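Local coordinates for chain length determinant protein (Shigella flexneri, PDB 4ZM1), which regulates the chain length of the lipopolysaccharide O antigen, as a membrane-anchored polysaccharide co-polymerase whose periplasmic part probably assembles into oligomers, at residues B[4-9]-B[89-94]; B[68-73]-B[83-88]; B[108-113]-B[223-228]. All coordinates share one frame; numbering follows the deposited sequence.

Along the chain, contact 2 (68-73 with 83-88) falls between the two segments of contact 1 (4-9 with 89-94), and contact 3 (108-113 with 223-228) follows both. Contacts 1 and 2, with centres 12 Å apart, share one antiparallel sheet: strand 6-13 neighbours strand 82-88, and G88 leads directly into the segment that starts helix 91-160. Contact 3 lies farther along that helix, its centre 27 Å from that of contact 1 and 20 Å from that of contact 2, without touching either. The helix thus ties the sheet end of the molecule to the returning C-terminal chain, uniting distant sequence regions in one alpha/beta base from which the long helix extends.

Contact 1. Residues B[4-9]-B[89-94]; sequences EKWTST and QTAEGA
The indole of W6 lies against the turn that starts helix 91-160: one face is covered by backbone, with A91 N 3.7 Å above the ring plane and offset toward the rim, and T90 C on the same face. Q89 O approaches W6 CD1 obliquely at 3.4 Å, while the six-membered part of the ring meets a methyl group, W6 CE3 to A91 CB at 3.7 Å. W6 CG is anti to its own carbonyl carbon (chi1 -57°), a rotation that lays the indole alongside residues 89-91. Two residues on, S8 meets the helix through CB, 3.5 Å from A94 C, and S8 OG hydrogen-bonds to T234 O. The A94 methyl sits 3.4 Å from W6 O. W6 and S8 pair through their backbones with G88 and Y86 of strand 82-88, so the contact packs the first strand of the sheet on the N-terminus of helix 91-160. There T90 is the N-cap: G93 N donates to T90 OG1 at 3.2 Å, with a bent N-H...O angle of 136°. With no clear hydrogen bond between the segments, the evidence points to van der Waals attachment, small alanines letting the strand lie close to a helix start whose G93 N is held by the T90 cap.

Contact 2. Residues B[68-73]-B[83-88]; sequences KLTIEP and TVSYVG
L69 sets CD1 against the edge of its cross-strand neighbour Y86, near the ring plane and 3.8 Å from Y86 CB. The two side chains cross at about a right angle; L69 CG stands anti to the backbone N (chi1 -176°), carrying the branch toward the tyrosine. On the same face I71 and V84 run side by side, with I71 CD1 3.8 Å from V84 CG1. F53 of helix 38-61 covers L69, I71 and V84, and E67 holds the hydroxyl of Y86. The other face carries a polar pair, T70 OG1 and S85 OG, hydrogen-bonded at 3.1 Å. Backbone bonds set the register: T70 N to S85 O is 3.0 Å and nearly straight (173°), S85 N returns to T70 O, and E72-T83 repeats the reciprocal pattern, T83 N to E72 O measuring 2.7 Å. Beyond L69, V87 N donates to K68 O at 3.3 Å, and one water joins K68 N to V87 O. Strand directions 160° apart, with hydrogen-bonded pairs T70-S85 and E72-T83 alternating with non-hydrogen-bonded L69-Y86 and I71-V84, define an antiparallel beta hairpin, largely apolar on its helix-covered face; within this chain 69-73 is an outermost strand, and 82-88 pairs next with 6-13.

Contact 3. Residues B[108-113]-B[223-228]; sequences KVNQEL and DIHAYR
In I224, CG1 stands between the backbone N and the carbonyl carbon (chi1 62°), and from there CD1 extends toward helix 91-160, meeting L113 CD1 at 3.7 Å and L113 CB at 4.0 Å. L113 presents its branch through CG placed anti to the carbonyl carbon (chi1 -72°). One helical turn earlier, V109 makes a second apolar contact, where V109 CG1 touches the methyl A226 CB at 3.7 Å. The spacing is informative: V109 and L113 are four residues apart and are linked by the helical bond from L113 N to V109 O, so they form one stripe, whereas I224 and A226 are two apart, the chain extended through I224 and H225, and both point CB toward that stripe. H225, between them, has its CB directed away from the helix, yet its imidazole turns back beside N110, the amide and ring planes about 80° apart. The evidence therefore supports a small interface of 219 Å² in total, apolar along V109, L113, I224 and A226 and flanked by N110. Helix 38-61 packs on the same stripe, with A52 and R48 against V109, and L45 and R48 against L113. Y23 of helix 21-31 touches both L113 and I224. The 223-228 segment thus runs beside these three helices before entering strand 228-229, where R228 pairs through its backbone with T13 of strand 6-13.

Contact 1. Residues B[4-9]-B[89-94]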
ATOM      1  N   GLU B   4      -7.039 -16.730  49.305  1.00124.47           N
ATOM      2  CA  GLU B   4      -7.209 -18.001  48.574  1.00123.11           C
ATOM      3  C   GLU B   4      -7.431 -17.823  47.038  1.00120.52           C
ATOM      4  O   GLU B   4      -8.322 -18.446  46.444  1.00120.32           O
ATOM      5  CB  GLU B   4      -8.326 -18.865  49.198  1.00128.76           C
ATOM      6  CG  GLU B   4      -9.655 -18.170  49.468  1.00137.71           C
ATOM      7  CD  GLU B   4     -10.542 -18.856  50.494  1.00149.04           C
ATOM      8  OE1 GLU B   4     -10.209 -19.986  50.921  1.00120.58           O
ATOM      9  OE2 GLU B   4     -11.577 -18.262  50.873  1.00143.72           O
ATOM     10  N   LYS B   5      -6.549 -17.033  46.403  1.00111.31           N
ATOM     11  CA  LYS B   5      -6.547 -16.769  44.968  1.00106.47           C
ATOM     12  C   LYS B   5      -5.093 -16.669  44.457  1.00105.00           C
ATOM     13  O   LYS B   5      -4.244 -16.052  45.105  1.00104.13           O
ATOM     14  CB  LYS B   5      -7.386 -15.521  44.612  1.00107.89           C
ATOM     15  CG  LYS B   5      -7.084 -14.255  45.419  1.00124.61           C
ATOM     16  CD  LYS B   5      -8.242 -13.258  45.374  1.00133.02           C
ATOM     17  CE  LYS B   5      -7.983 -12.050  46.244  1.00141.60           C
ATOM     18  NZ  LYS B   5      -9.094 -11.065  46.175  1.00147.92           N
ATOM     19  N   TRP B   6      -4.821 -17.315  43.306  1.00 97.51           N
ATOM     20  CA  TRP B   6      -3.507 -17.412  42.666  1.00 93.80           C
ATOM     21  C   TRP B   6      -3.498 -16.669  41.354  1.00 92.23           C
ATOM     22  O   TRP B   6      -4.398 -16.896  40.542  1.00 92.30           O
ATOM     23  CB  TRP B   6      -3.162 -18.893  42.409  1.00 93.84           C
ATOM     24  CG  TRP B   6      -3.180 -19.762  43.633  1.00 99.25           C
ATOM     25  CD1 TRP B   6      -4.278 -20.251  44.280  1.00105.29           C
ATOM     26  CD2 TRP B   6      -2.038 -20.294  44.316  1.00101.10           C
ATOM     27  NE1 TRP B   6      -3.891 -21.025  45.350  1.00108.50           N
ATOM     28  CE2 TRP B   6      -2.521 -21.080  45.387  1.00109.27           C
ATOM     29  CE3 TRP B   6      -0.651 -20.181  44.130  1.00101.10           C
ATOM     30  CZ2 TRP B   6      -1.665 -21.742  46.274  1.00111.65           C
ATOM     31  CZ3 TRP B   6       0.197 -20.842  45.006  1.00105.65           C
ATOM     32  CH2 TRP B   6      -0.310 -21.592  46.077  1.00110.49           C
ATOM     33  N   THR B   7      -2.482 -15.818  41.100  1.00 83.73           N
ATOM     34  CA  THR B   7      -2.432 -15.103  39.818  1.00 78.62           C
ATOM     35  C   THR B   7      -1.312 -15.632  38.917  1.00 76.50           C
ATOM     36  O   THR B   7      -0.155 -15.658  39.330  1.00 78.25           O
ATOM     37  CB  THR B   7      -2.301 -13.574  40.007  1.00 87.40           C
ATOM     38  OG1 THR B   7      -3.350 -13.090  40.853  1.00 86.56           O
ATOM     39  CG2 THR B   7      -2.328 -12.812  38.666  1.00 84.50           C
ATOM     40  N   SER B   8      -1.661 -16.041  37.692  1.00 66.55           N
ATOM     41  CA  SER B   8      -0.702 -16.453  36.667  1.00 62.95           C
ATOM     42  C   SER B   8      -0.486 -15.263  35.763  1.00 62.97           C
ATOM     43  O   SER B   8      -1.460 -14.583  35.407  1.00 62.97           O
ATOM     44  CB  SER B   8      -1.209 -17.653  35.874  1.00 64.35           C
ATOM     45  OG  SER B   8      -0.311 -18.013  34.833  1.00 65.53           O
ATOM     46  N   THR B   9       0.768 -14.993  35.397  1.00 56.13           N
ATOM     47  CA  THR B   9       1.084 -13.833  34.573  1.00 53.84           C
ATOM     48  C   THR B   9       1.812 -14.265  33.280  1.00 58.10           C
ATOM     49  O   THR B   9       2.526 -15.260  33.257  1.00 60.76           O
ATOM     50  CB  THR B   9       1.883 -12.812  35.423  1.00 63.59           C
ATOM     51  OG1 THR B   9       1.108 -12.420  36.571  1.00 64.87           O
ATOM     52  CG2 THR B   9       2.365 -11.598  34.640  1.00 59.00           C
ATOM     53  N   GLN B  89      -8.367 -20.248  41.103  1.00 97.91           N
ATOM     54  CA  GLN B  89      -8.613 -20.942  42.363  1.00102.09           C
ATOM     55  C   GLN B  89      -7.387 -21.760  42.808  1.00104.42           C
ATOM     56  O   GLN B  89      -7.206 -21.985  44.007  1.00105.02           O
ATOM     57  CB  GLN B  89      -9.845 -21.849  42.229  1.00108.13           C
ATOM     58  CG  GLN B  89     -11.124 -21.088  41.878  1.00134.37           C
ATOM     59  CD  GLN B  89     -12.270 -22.019  41.580  1.00165.09           C
ATOM     60  OE1 GLN B  89     -12.382 -22.564  40.477  1.00158.49           O
ATOM     61  NE2 GLN B  89     -13.143 -22.218  42.558  1.00166.42           N
ATOM     62  N   THR B  90      -6.556 -22.203  41.839  1.00 98.47           N
ATOM     63  CA  THR B  90      -5.335 -22.983  42.085  1.00 97.93           C
ATOM     64  C   THR B  90      -4.209 -22.442  41.200  1.00 97.58           C
ATOM     65  O   THR B  90      -4.490 -21.691  40.251  1.00 95.23           O
ATOM     66  CB  THR B  90      -5.581 -24.480  41.815  1.00103.28           C
ATOM     67  OG1 THR B  90      -6.108 -24.624  40.493  1.00102.83           O
ATOM     68  CG2 THR B  90      -6.492 -25.128  42.829  1.00102.32           C
ATOM     69  N   ALA B  91      -2.941 -22.808  41.506  1.00 91.60           N
ATOM     70  CA  ALA B  91      -1.784 -22.390  40.712  1.00 86.43           C
ATOM     71  C   ALA B  91      -1.815 -23.053  39.341  1.00 88.93           C
ATOM     72  O   ALA B  91      -1.635 -22.351  38.342  1.00 84.85           O
ATOM     73  CB  ALA B  91      -0.493 -22.728  41.424  1.00 87.16           C
ATOM     74  N   GLU B  92      -2.089 -24.390  39.279  1.00 88.39           N
ATOM     75  CA  GLU B  92      -2.181 -25.138  38.015  1.00 88.45           C
ATOM     76  C   GLU B  92      -3.341 -24.587  37.157  1.00 91.71           C
ATOM     77  O   GLU B  92      -3.192 -24.440  35.937  1.00 88.34           O
ATOM     78  CB  GLU B  92      -2.350 -26.652  38.259  1.00 94.09           C
ATOM     79  CG  GLU B  92      -2.154 -27.501  37.007  1.00104.55           C
ATOM     80  CD  GLU B  92      -2.779 -28.885  37.037  1.00138.10           C
ATOM     81  OE1 GLU B  92      -2.315 -29.732  37.837  1.00142.35           O
ATOM     82  OE2 GLU B  92      -3.714 -29.132  36.239  1.00131.33           O
ATOM     83  N   GLY B  93      -4.452 -24.257  37.829  1.00 90.03           N
ATOM     84  CA  GLY B  93      -5.655 -23.713  37.219  1.00 88.86           C
ATOM     85  C   GLY B  93      -5.449 -22.348  36.613  1.00 87.37           C
ATOM     86  O   GLY B  93      -5.719 -22.176  35.421  1.00 86.86           O
ATOM     87  N   ALA B  94      -4.937 -21.375  37.402  1.00 80.36           N
ATOM     88  CA  ALA B  94      -4.673 -19.999  36.933  1.00 75.28           C
ATOM     89  C   ALA B  94      -3.820 -19.982  35.653  1.00 74.00           C
ATOM     90  O   ALA B  94      -4.138 -19.229  34.734  1.00 70.62           O
ATOM     91  CB  ALA B  94      -3.991 -19.181  38.025  1.00 74.83           C
TER

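Contact 2. Residues B[68-73]-B[83-88]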
ATOM      1  N   LYS B  68     -11.228 -12.136  37.215  1.00 71.81           N
ATOM      2  CA  LYS B  68     -10.334 -11.022  36.940  1.00 68.62           C
ATOM      3  C   LYS B  68      -9.270 -11.449  35.926  1.00 69.09           C
ATOM      4  O   LYS B  68      -8.380 -12.250  36.214  1.00 68.23           O
ATOM      5  CB  LYS B  68      -9.706 -10.429  38.216  1.00 72.10           C
ATOM      6  CG  LYS B  68      -9.352  -8.941  38.051  1.00 81.78           C
ATOM      7  CD  LYS B  68      -9.093  -8.227  39.381  1.00 99.49           C
ATOM      8  CE  LYS B  68     -10.370  -7.800  40.098  1.00114.55           C
ATOM      9  NZ  LYS B  68     -10.143  -7.418  41.526  1.00114.42           N
ATOM     10  N   LEU B  69      -9.433 -10.954  34.703  1.00 63.92           N
ATOM     11  CA  LEU B  69      -8.502 -11.120  33.594  1.00 60.49           C
ATOM     12  C   LEU B  69      -8.059  -9.711  33.261  1.00 61.43           C
ATOM     13  O   LEU B  69      -8.905  -8.824  33.074  1.00 60.80           O
ATOM     14  CB  LEU B  69      -9.131 -11.872  32.408  1.00 59.55           C
ATOM     15  CG  LEU B  69      -8.200 -12.177  31.235  1.00 62.37           C
ATOM     16  CD1 LEU B  69      -7.256 -13.335  31.540  1.00 64.09           C
ATOM     17  CD2 LEU B  69      -8.975 -12.479  30.005  1.00 63.05           C
ATOM     18  N   THR B  70      -6.744  -9.466  33.329  1.00 55.86           N
ATOM     19  CA  THR B  70      -6.196  -8.118  33.157  1.00 53.88           C
ATOM     20  C   THR B  70      -5.192  -8.047  32.032  1.00 55.70           C
ATOM     21  O   THR B  70      -4.457  -8.999  31.800  1.00 55.84           O
ATOM     22  CB  THR B  70      -5.511  -7.636  34.465  1.00 61.84           C
ATOM     23  OG1 THR B  70      -4.243  -8.280  34.591  1.00 64.31           O
ATOM     24  CG2 THR B  70      -6.349  -7.878  35.719  1.00 57.20           C
ATOM     25  N   ILE B  71      -5.128  -6.889  31.378  1.00 52.23           N
ATOM     26  CA  ILE B  71      -4.201  -6.555  30.306  1.00 49.37           C
ATOM     27  C   ILE B  71      -3.787  -5.100  30.529  1.00 54.41           C
ATOM     28  O   ILE B  71      -4.630  -4.215  30.683  1.00 56.32           O
ATOM     29  CB  ILE B  71      -4.738  -6.844  28.881  1.00 51.16           C
ATOM     30  CG1 ILE B  71      -3.649  -6.516  27.780  1.00 50.44           C
ATOM     31  CG2 ILE B  71      -6.083  -6.156  28.638  1.00 50.66           C
ATOM     32  CD1 ILE B  71      -3.773  -7.187  26.395  1.00 59.31           C
ATOM     33  N   GLU B  72      -2.486  -4.867  30.586  1.00 49.76           N
ATOM     34  CA  GLU B  72      -1.925  -3.544  30.849  1.00 49.84           C
ATOM     35  C   GLU B  72      -0.503  -3.490  30.339  1.00 53.44           C
ATOM     36  O   GLU B  72       0.121  -4.557  30.257  1.00 52.81           O
ATOM     37  CB  GLU B  72      -1.959  -3.230  32.367  1.00 53.44           C
ATOM     38  CG  GLU B  72      -1.450  -4.369  33.249  1.00 68.12           C
ATOM     39  CD  GLU B  72      -1.014  -3.965  34.637  1.00 96.01           C
ATOM     40  OE1 GLU B  72      -1.860  -3.462  35.414  1.00100.68           O
ATOM     41  OE2 GLU B  72       0.180  -4.176  34.951  1.00 86.43           O
ATOM     42  N   PRO B  73       0.058  -2.290  30.010  1.00 50.82           N
ATOM     43  CA  PRO B  73       1.473  -2.251  29.574  1.00 49.53           C
ATOM     44  C   PRO B  73       2.376  -2.722  30.701  1.00 53.55           C
ATOM     45  O   PRO B  73       2.097  -2.383  31.858  1.00 56.23           O
ATOM     46  CB  PRO B  73       1.711  -0.774  29.231  1.00 51.18           C
ATOM     47  CG  PRO B  73       0.648  -0.020  29.911  1.00 56.64           C
ATOM     48  CD  PRO B  73      -0.536  -0.934  30.038  1.00 52.69           C
ATOM     49  N   THR B  83       1.348  -6.935  29.783  1.00 48.18           N
ATOM     50  CA  THR B  83       1.248  -7.933  30.831  1.00 48.81           C
ATOM     51  C   THR B  83      -0.195  -8.349  30.933  1.00 54.51           C
ATOM     52  O   THR B  83      -1.087  -7.526  31.184  1.00 54.38           O
ATOM     53  CB  THR B  83       1.829  -7.427  32.146  1.00 53.21           C
ATOM     54  OG1 THR B  83       3.219  -7.230  31.933  1.00 51.52           O
ATOM     55  CG2 THR B  83       1.650  -8.416  33.294  1.00 51.45           C
ATOM     56  N   VAL B  84      -0.423  -9.625  30.635  1.00 51.79           N
ATOM     57  CA  VAL B  84      -1.719 -10.269  30.772  1.00 52.63           C
ATOM     58  C   VAL B  84      -1.623 -11.073  32.051  1.00 60.20           C
ATOM     59  O   VAL B  84      -0.539 -11.561  32.395  1.00 60.72           O
ATOM     60  CB  VAL B  84      -2.184 -11.101  29.545  1.00 55.43           C
ATOM     61  CG1 VAL B  84      -2.386 -10.216  28.310  1.00 53.57           C
ATOM     62  CG2 VAL B  84      -1.253 -12.269  29.249  1.00 55.02           C
ATOM     63  N   SER B  85      -2.711 -11.146  32.802  1.00 59.17           N
ATOM     64  CA  SER B  85      -2.716 -11.866  34.075  1.00 60.84           C
ATOM     65  C   SER B  85      -4.105 -12.416  34.356  1.00 66.38           C
ATOM     66  O   SER B  85      -5.097 -11.854  33.869  1.00 65.80           O
ATOM     67  CB  SER B  85      -2.247 -10.950  35.201  1.00 64.94           C
ATOM     68  OG  SER B  85      -3.264 -10.755  36.167  1.00 82.51           O
ATOM     69  N   TYR B  86      -4.175 -13.521  35.125  1.00 64.57           N
ATOM     70  CA  TYR B  86      -5.445 -14.145  35.490  1.00 67.53           C
ATOM     71  C   TYR B  86      -5.392 -14.648  36.913  1.00 76.76           C
ATOM     72  O   TYR B  86      -4.387 -15.225  37.315  1.00 77.03           O
ATOM     73  CB  TYR B  86      -5.825 -15.285  34.531  1.00 68.81           C
ATOM     74  CG  TYR B  86      -7.109 -15.987  34.919  1.00 73.21           C
ATOM     75  CD1 TYR B  86      -8.348 -15.466  34.556  1.00 75.70           C
ATOM     76  CD2 TYR B  86      -7.086 -17.146  35.686  1.00 76.51           C
ATOM     77  CE1 TYR B  86      -9.534 -16.093  34.938  1.00 80.12           C
ATOM     78  CE2 TYR B  86      -8.264 -17.772  36.086  1.00 80.85           C
ATOM     79  CZ  TYR B  86      -9.486 -17.243  35.712  1.00 89.72           C
ATOM     80  OH  TYR B  86     -10.641 -17.874  36.113  1.00 95.41           O
ATOM     81  N   VAL B  87      -6.499 -14.484  37.651  1.00 77.31           N
ATOM     82  CA  VAL B  87      -6.596 -14.899  39.048  1.00 81.55           C
ATOM     83  C   VAL B  87      -7.509 -16.137  39.188  1.00 89.33           C
ATOM     84  O   VAL B  87      -8.735 -16.024  39.090  1.00 90.95           O
ATOM     85  CB  VAL B  87      -7.064 -13.742  39.964  1.00 87.72           C
ATOM     86  CG1 VAL B  87      -6.721 -14.039  41.419  1.00 90.10           C
ATOM     87  CG2 VAL B  87      -6.473 -12.395  39.520  1.00 84.62           C
ATOM     88  N   GLY B  88      -6.881 -17.292  39.429  1.00 86.84           N
ATOM     89  CA  GLY B  88      -7.532 -18.591  39.557  1.00 89.97           C
ATOM     90  C   GLY B  88      -7.620 -19.145  40.967  1.00 97.25           C
ATOM     91  O   GLY B  88      -7.041 -18.601  41.912  1.00 95.55           O
TER
HETATM   92  O   HOH W   1     -10.930 -14.087  39.271  1.00 48.48           O

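Contact 3. Residues B[108-113]-B[223-228]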
ATOM      1  N   LYS B 108      -9.880 -16.302  17.705  1.00 60.88           N
ATOM      2  CA  LYS B 108     -10.894 -15.316  17.309  1.00 59.89           C
ATOM      3  C   LYS B 108     -10.270 -14.267  16.386  1.00 60.51           C
ATOM      4  O   LYS B 108     -10.858 -13.946  15.343  1.00 59.07           O
ATOM      5  CB  LYS B 108     -11.516 -14.649  18.569  1.00 62.59           C
ATOM      6  CG  LYS B 108     -12.392 -13.404  18.329  1.00 76.19           C
ATOM      7  CD  LYS B 108     -13.745 -13.688  17.692  1.00 88.88           C
ATOM      8  CE  LYS B 108     -14.560 -12.417  17.599  1.00104.02           C
ATOM      9  NZ  LYS B 108     -15.838 -12.598  16.858  1.00113.39           N
ATOM     10  N   VAL B 109      -9.060 -13.759  16.771  1.00 54.79           N
ATOM     11  CA  VAL B 109      -8.335 -12.762  15.989  1.00 53.59           C
ATOM     12  C   VAL B 109      -7.992 -13.346  14.603  1.00 60.33           C
ATOM     13  O   VAL B 109      -8.185 -12.672  13.593  1.00 59.19           O
ATOM     14  CB  VAL B 109      -7.087 -12.205  16.714  1.00 55.84           C
ATOM     15  CG1 VAL B 109      -6.188 -11.418  15.757  1.00 54.38           C
ATOM     16  CG2 VAL B 109      -7.493 -11.326  17.895  1.00 55.42           C
ATOM     17  N   ASN B 110      -7.553 -14.606  14.571  1.00 60.61           N
ATOM     18  CA  ASN B 110      -7.162 -15.336  13.366  1.00 62.88           C
ATOM     19  C   ASN B 110      -8.335 -15.472  12.387  1.00 69.06           C
ATOM     20  O   ASN B 110      -8.146 -15.263  11.178  1.00 68.54           O
ATOM     21  CB  ASN B 110      -6.591 -16.707  13.733  1.00 68.65           C
ATOM     22  CG  ASN B 110      -5.196 -16.936  13.222  1.00 89.69           C
ATOM     23  OD1 ASN B 110      -4.202 -16.582  13.873  1.00 76.58           O
ATOM     24  ND2 ASN B 110      -5.091 -17.513  12.028  1.00 84.63           N
ATOM     25  N   GLN B 111      -9.557 -15.754  12.917  1.00 67.38           N
ATOM     26  CA  GLN B 111     -10.778 -15.851  12.109  1.00 68.48           C
ATOM     27  C   GLN B 111     -11.119 -14.486  11.510  1.00 70.54           C
ATOM     28  O   GLN B 111     -11.447 -14.417  10.321  1.00 71.34           O
ATOM     29  CB  GLN B 111     -11.947 -16.394  12.924  1.00 72.18           C
ATOM     30  CG  GLN B 111     -11.931 -17.909  13.033  1.00 99.12           C
ATOM     31  CD  GLN B 111     -13.084 -18.417  13.855  1.00133.88           C
ATOM     32  OE1 GLN B 111     -14.163 -18.712  13.330  1.00134.53           O
ATOM     33  NE2 GLN B 111     -12.875 -18.554  15.163  1.00129.80           N
ATOM     34  N   GLU B 112     -10.975 -13.402  12.316  1.00 64.44           N
ATOM     35  CA  GLU B 112     -11.200 -12.011  11.914  1.00 62.23           C
ATOM     36  C   GLU B 112     -10.256 -11.599  10.776  1.00 63.87           C
ATOM     37  O   GLU B 112     -10.709 -10.964   9.821  1.00 61.95           O
ATOM     38  CB  GLU B 112     -11.009 -11.048  13.101  1.00 63.03           C
ATOM     39  CG  GLU B 112     -12.102 -11.034  14.163  1.00 76.22           C
ATOM     40  CD  GLU B 112     -11.851 -10.100  15.347  1.00107.17           C
ATOM     41  OE1 GLU B 112     -10.772  -9.464  15.409  1.00105.55           O
ATOM     42  OE2 GLU B 112     -12.742 -10.005  16.221  1.00105.12           O
ATOM     43  N   LEU B 113      -8.955 -11.968  10.878  1.00 60.41           N
ATOM     44  CA  LEU B 113      -7.921 -11.629   9.903  1.00 59.60           C
ATOM     45  C   LEU B 113      -8.125 -12.358   8.585  1.00 67.33           C
ATOM     46  O   LEU B 113      -7.829 -11.796   7.518  1.00 66.12           O
ATOM     47  CB  LEU B 113      -6.529 -11.905  10.460  1.00 59.42           C
ATOM     48  CG  LEU B 113      -6.061 -10.950  11.543  1.00 63.50           C
ATOM     49  CD1 LEU B 113      -4.931 -11.547  12.308  1.00 64.51           C
ATOM     50  CD2 LEU B 113      -5.643  -9.613  10.977  1.00 65.48           C
ATOM     51  N   ASP B 223       1.174 -18.228   7.737  1.00112.61           N
ATOM     52  CA  ASP B 223       1.431 -18.642   9.112  1.00109.61           C
ATOM     53  C   ASP B 223       1.361 -17.382   9.967  1.00106.40           C
ATOM     54  O   ASP B 223       2.389 -16.893  10.446  1.00104.28           O
ATOM     55  CB  ASP B 223       2.804 -19.357   9.225  1.00113.21           C
ATOM     56  CG  ASP B 223       3.102 -20.447   8.196  1.00128.88           C
ATOM     57  OD1 ASP B 223       2.259 -20.667   7.291  1.00133.23           O
ATOM     58  OD2 ASP B 223       4.183 -21.073   8.292  1.00134.69           O
ATOM     59  N   ILE B 224       0.146 -16.824  10.117  1.00 98.78           N
ATOM     60  CA  ILE B 224      -0.035 -15.567  10.832  1.00 92.74           C
ATOM     61  C   ILE B 224      -0.623 -15.754  12.229  1.00 91.92           C
ATOM     62  O   ILE B 224      -1.620 -16.455  12.424  1.00 93.90           O
ATOM     63  CB  ILE B 224      -0.843 -14.520  10.010  1.00 95.07           C
ATOM     64  CG1 ILE B 224      -2.279 -14.971   9.684  1.00 97.59           C
ATOM     65  CG2 ILE B 224      -0.098 -14.162   8.738  1.00 97.84           C
ATOM     66  CD1 ILE B 224      -3.289 -14.277  10.458  1.00100.42           C
ATOM     67  N   HIS B 225       0.025 -15.089  13.185  1.00 81.35           N
ATOM     68  CA  HIS B 225      -0.319 -14.991  14.593  1.00 77.58           C
ATOM     69  C   HIS B 225      -0.170 -13.506  14.943  1.00 69.69           C
ATOM     70  O   HIS B 225       0.652 -12.806  14.339  1.00 66.93           O
ATOM     71  CB  HIS B 225       0.545 -15.940  15.457  1.00 80.22           C
ATOM     72  CG  HIS B 225      -0.026 -17.332  15.615  1.00 87.48           C
ATOM     73  ND1 HIS B 225       0.212 -18.086  16.763  1.00 89.25           N
ATOM     74  CD2 HIS B 225      -0.811 -18.058  14.778  1.00 92.88           C
ATOM     75  CE1 HIS B 225      -0.426 -19.235  16.577  1.00 91.68           C
ATOM     76  NE2 HIS B 225      -1.060 -19.262  15.401  1.00 94.37           N
ATOM     77  N   ALA B 226      -1.027 -13.010  15.843  1.00 59.06           N
ATOM     78  CA  ALA B 226      -1.147 -11.592  16.135  1.00 54.00           C
ATOM     79  C   ALA B 226      -0.318 -11.132  17.277  1.00 52.37           C
ATOM     80  O   ALA B 226      -0.309  -9.955  17.595  1.00 47.98           O
ATOM     81  CB  ALA B 226      -2.600 -11.266  16.415  1.00 54.17           C
ATOM     82  N   TYR B 227       0.339 -12.040  17.931  1.00 51.92           N
ATOM     83  CA  TYR B 227       1.124 -11.726  19.114  1.00 50.60           C
ATOM     84  C   TYR B 227       2.351 -12.612  19.157  1.00 55.33           C
ATOM     85  O   TYR B 227       2.434 -13.629  18.460  1.00 56.70           O
ATOM     86  CB  TYR B 227       0.234 -11.930  20.380  1.00 50.77           C
ATOM     87  CG  TYR B 227       0.062 -13.374  20.788  1.00 54.83           C
ATOM     88  CD1 TYR B 227       0.828 -13.923  21.805  1.00 56.43           C
ATOM     89  CD2 TYR B 227      -0.840 -14.205  20.129  1.00 58.59           C
ATOM     90  CE1 TYR B 227       0.714 -15.264  22.154  1.00 58.99           C
ATOM     91  CE2 TYR B 227      -0.991 -15.543  20.494  1.00 61.87           C
ATOM     92  CZ  TYR B 227      -0.218 -16.067  21.513  1.00 70.12           C
ATOM     93  OH  TYR B 227      -0.378 -17.394  21.865  1.00 77.11           O
ATOM     94  N   ARG B 228       3.234 -12.281  20.079  1.00 50.59           N
ATOM     95  CA  ARG B 228       4.434 -13.019  20.400  1.00 51.59           C
ATOM     96  C   ARG B 228       4.507 -13.132  21.919  1.00 57.51           C
ATOM     97  O   ARG B 228       4.168 -12.161  22.605  1.00 56.51           O
ATOM     98  CB  ARG B 228       5.662 -12.293  19.829  1.00 49.45           C
ATOM     99  CG  ARG B 228       6.959 -13.036  20.059  1.00 59.57           C
ATOM    100  CD  ARG B 228       8.178 -12.356  19.473  1.00 67.19           C
ATOM    101  NE  ARG B 228       8.596 -11.111  20.133  1.00 81.26           N
ATOM    102  CZ  ARG B 228       9.374 -11.039  21.213  1.00 98.09           C
ATOM    103  NH1 ARG B 228       9.737 -12.144  21.856  1.00 83.91           N
ATOM    104  NH2 ARG B 228       9.743  -9.860  21.696  1.00 85.42           N
TER